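Local structure of ubiquitin-like-specific protease 2 (Saccharomyces cerevisiae, 5LNB) at residues L277-I280 with S281-K285. The protein is a cysteine protease of the peptidase C48 (Ulp1) family that removes the ubiquitin-like modifier SUMO from proteins, and the chain here carries its catalytic domain. Sequence-based numbering, arbitrary orientation.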
ATOM      1  N   LEU A 277      -3.679  21.113  10.964  1.00 39.24           N
ATOM      2  CA  LEU A 277      -3.433  22.479  11.403  1.00 40.38           C
ATOM      3  C   LEU A 277      -3.204  23.404  10.217  1.00 39.68           C
ATOM      4  O   LEU A 277      -3.700  24.537  10.198  1.00 39.31           O
ATOM      5  CB  LEU A 277      -2.247  22.509  12.367  1.00 38.53           C
ATOM      6  CG  LEU A 277      -2.588  21.895  13.729  1.00 43.14           C
ATOM      7  CD1 LEU A 277      -1.354  21.794  14.621  1.00 44.77           C
ATOM      8  CD2 LEU A 277      -3.675  22.727  14.416  1.00 40.77           C
ATOM      9  N   ASN A 278      -2.468  22.940   9.209  1.00 37.98           N
ATOM     10  CA  ASN A 278      -2.301  23.767   8.019  1.00 44.45           C
ATOM     11  C   ASN A 278      -3.631  23.962   7.297  1.00 41.37           C
ATOM     12  O   ASN A 278      -3.936  25.066   6.836  1.00 43.87           O
ATOM     13  CB  ASN A 278      -1.257  23.152   7.093  1.00 46.98           C
ATOM     14  CG  ASN A 278       0.104  23.049   7.750  1.00 53.57           C
ATOM     15  OD1 ASN A 278       0.398  23.763   8.705  1.00 57.92           O
ATOM     16  ND2 ASN A 278       0.942  22.157   7.238  1.00 56.76           N
ATOM     17  N   TYR A 279      -4.438  22.902   7.203  1.00 38.08           N
ATOM     18  CA  TYR A 279      -5.758  23.017   6.588  1.00 38.18           C
ATOM     19  C   TYR A 279      -6.610  24.056   7.310  1.00 39.98           C
ATOM     20  O   TYR A 279      -7.261  24.894   6.674  1.00 38.14           O
ATOM     21  CB  TYR A 279      -6.443  21.653   6.591  1.00 28.68           C
ATOM     22  CG  TYR A 279      -7.837  21.611   6.005  1.00 27.93           C
ATOM     23  CD1 TYR A 279      -8.078  22.001   4.687  1.00 29.40           C
ATOM     24  CD2 TYR A 279      -8.911  21.145   6.758  1.00 27.83           C
ATOM     25  CE1 TYR A 279      -9.358  21.951   4.143  1.00 27.75           C
ATOM     26  CE2 TYR A 279     -10.189  21.083   6.227  1.00 31.66           C
ATOM     27  CZ  TYR A 279     -10.407  21.484   4.920  1.00 35.25           C
ATOM     28  OH  TYR A 279     -11.678  21.427   4.394  1.00 38.87           O
ATOM     29  N   ILE A 280      -6.624  24.012   8.644  1.00 33.79           N
ATOM     30  CA  ILE A 280      -7.358  25.019   9.402  1.00 35.92           C
ATOM     31  C   ILE A 280      -6.846  26.414   9.063  1.00 43.39           C
ATOM     32  O   ILE A 280      -7.632  27.350   8.863  1.00 43.54           O
ATOM     33  CB  ILE A 280      -7.263  24.745  10.913  1.00 39.66           C
ATOM     34  CG1 ILE A 280      -8.079  23.506  11.286  1.00 41.97           C
ATOM     35  CG2 ILE A 280      -7.743  25.958  11.701  1.00 40.09           C
ATOM     36  CD1 ILE A 280      -7.836  23.043  12.713  1.00 36.92           C
ATOM     37  N   SER A 281      -5.522  26.584   9.022  1.00 38.95           N
ATOM     38  CA  SER A 281      -4.986  27.885   8.641  1.00 41.70           C
ATOM     39  C   SER A 281      -5.502  28.295   7.274  1.00 44.74           C
ATOM     40  O   SER A 281      -5.933  29.437   7.080  1.00 43.70           O
ATOM     41  CB  SER A 281      -3.464  27.868   8.650  1.00 43.33           C
ATOM     42  OG  SER A 281      -2.984  27.750   9.972  1.00 56.47           O
ATOM     43  N   TYR A 282      -5.488  27.367   6.317  1.00 41.44           N
ATOM     44  CA  TYR A 282      -6.054  27.666   5.011  1.00 42.68           C
ATOM     45  C   TYR A 282      -7.512  28.098   5.135  1.00 43.67           C
ATOM     46  O   TYR A 282      -7.915  29.117   4.571  1.00 47.37           O
ATOM     47  CB  TYR A 282      -5.919  26.455   4.085  1.00 36.94           C
ATOM     48  CG  TYR A 282      -6.805  26.561   2.872  1.00 43.20           C
ATOM     49  CD1 TYR A 282      -6.497  27.437   1.838  1.00 50.15           C
ATOM     50  CD2 TYR A 282      -7.967  25.806   2.768  1.00 45.40           C
ATOM     51  CE1 TYR A 282      -7.312  27.551   0.728  1.00 54.72           C
ATOM     52  CE2 TYR A 282      -8.794  25.912   1.657  1.00 49.67           C
ATOM     53  CZ  TYR A 282      -8.461  26.787   0.639  1.00 57.16           C
ATOM     54  OH  TYR A 282      -9.277  26.904  -0.473  1.00 63.50           O
ATOM     55  N   LEU A 283      -8.321  27.338   5.880  1.00 43.26           N
ATOM     56  CA  LEU A 283      -9.740  27.668   5.989  1.00 37.64           C
ATOM     57  C   LEU A 283      -9.941  29.044   6.603  1.00 39.30           C
ATOM     58  O   LEU A 283     -10.829  29.797   6.184  1.00 45.10           O
ATOM     59  CB  LEU A 283     -10.481  26.610   6.814  1.00 35.17           C
ATOM     60  CG  LEU A 283     -10.696  25.231   6.180  1.00 36.28           C
ATOM     61  CD1 LEU A 283     -11.360  24.265   7.159  1.00 31.95           C
ATOM     62  CD2 LEU A 283     -11.494  25.324   4.897  1.00 31.67           C
ATOM     63  N   LYS A 284      -9.130  29.391   7.602  1.00 41.14           N
ATOM     64  CA  LYS A 284      -9.272  30.697   8.239  1.00 44.70           C
ATOM     65  C   LYS A 284      -8.776  31.819   7.339  1.00 46.71           C
ATOM     66  O   LYS A 284      -9.311  32.929   7.382  1.00 51.39           O
ATOM     67  CB  LYS A 284      -8.530  30.711   9.575  1.00 49.28           C
ATOM     68  CG  LYS A 284      -9.214  29.896  10.664  1.00 48.34           C
ATOM     69  CD  LYS A 284      -8.366  29.818  11.918  1.00 48.82           C
ATOM     70  CE  LYS A 284      -9.215  29.510  13.135  1.00 52.09           C
ATOM     71  NZ  LYS A 284      -8.374  29.278  14.343  1.00 57.09           N
ATOM     72  N   LYS A 285      -7.758  31.554   6.519  1.00 51.47           N
ATOM     73  CA  LYS A 285      -7.299  32.553   5.559  1.00 56.08           C
ATOM     74  C   LYS A 285      -8.379  32.862   4.528  1.00 53.39           C
ATOM     75  O   LYS A 285      -8.610  34.029   4.195  1.00 52.92           O
ATOM     76  CB  LYS A 285      -6.022  32.065   4.874  1.00 56.58           C
ATOM     77  CG  LYS A 285      -5.333  33.097   3.998  1.00 61.40           C
ATOM     78  CD  LYS A 285      -4.180  32.454   3.238  1.00 62.97           C
ATOM     79  CE  LYS A 285      -3.294  33.489   2.572  1.00 68.13           C
ATOM     80  NZ  LYS A 285      -2.594  34.341   3.577  1.00 74.73           N
TER
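Leu277 O accepts a hydrogen bond from Ser281 N, one turn further on, at 3.0 Å. The hydroxyl of Ser281 leans back onto the same carbonyl, as serines in helices often do: with OG beside its own backbone N (chi1 -69°), it makes a weak second bond of 3.3 Å from OG to Leu277 O. Asn278 O follows with the amide of Tyr282. Tyr279 carries the main side-chain contact. Its CG, anti to the backbone N (chi1 179°), swings the ring over the next turn. Four residues on, Leu283 falls on the same side of the helix, and its branched end lays CD1 over one ring face in a CH-pi contact, off-centre and 3.9 Å from the Tyr279 centroid. The nearest ring atom, Tyr279 CE2, is 3.5 Å from Leu283 CD1. Ile280 places CG2 3.9 Å from Lys284 CD, and the two side chains run alongside each other, the lysine's methylenes serving as the apolar partner. The C-terminal end of helix 264-285 is a surface element: Tyr279 reaches Leu23 and Cys24 of strand 23-26, while Ile280 and Leu283 pack on Pro21 and on Tyr289 of helix 289-294.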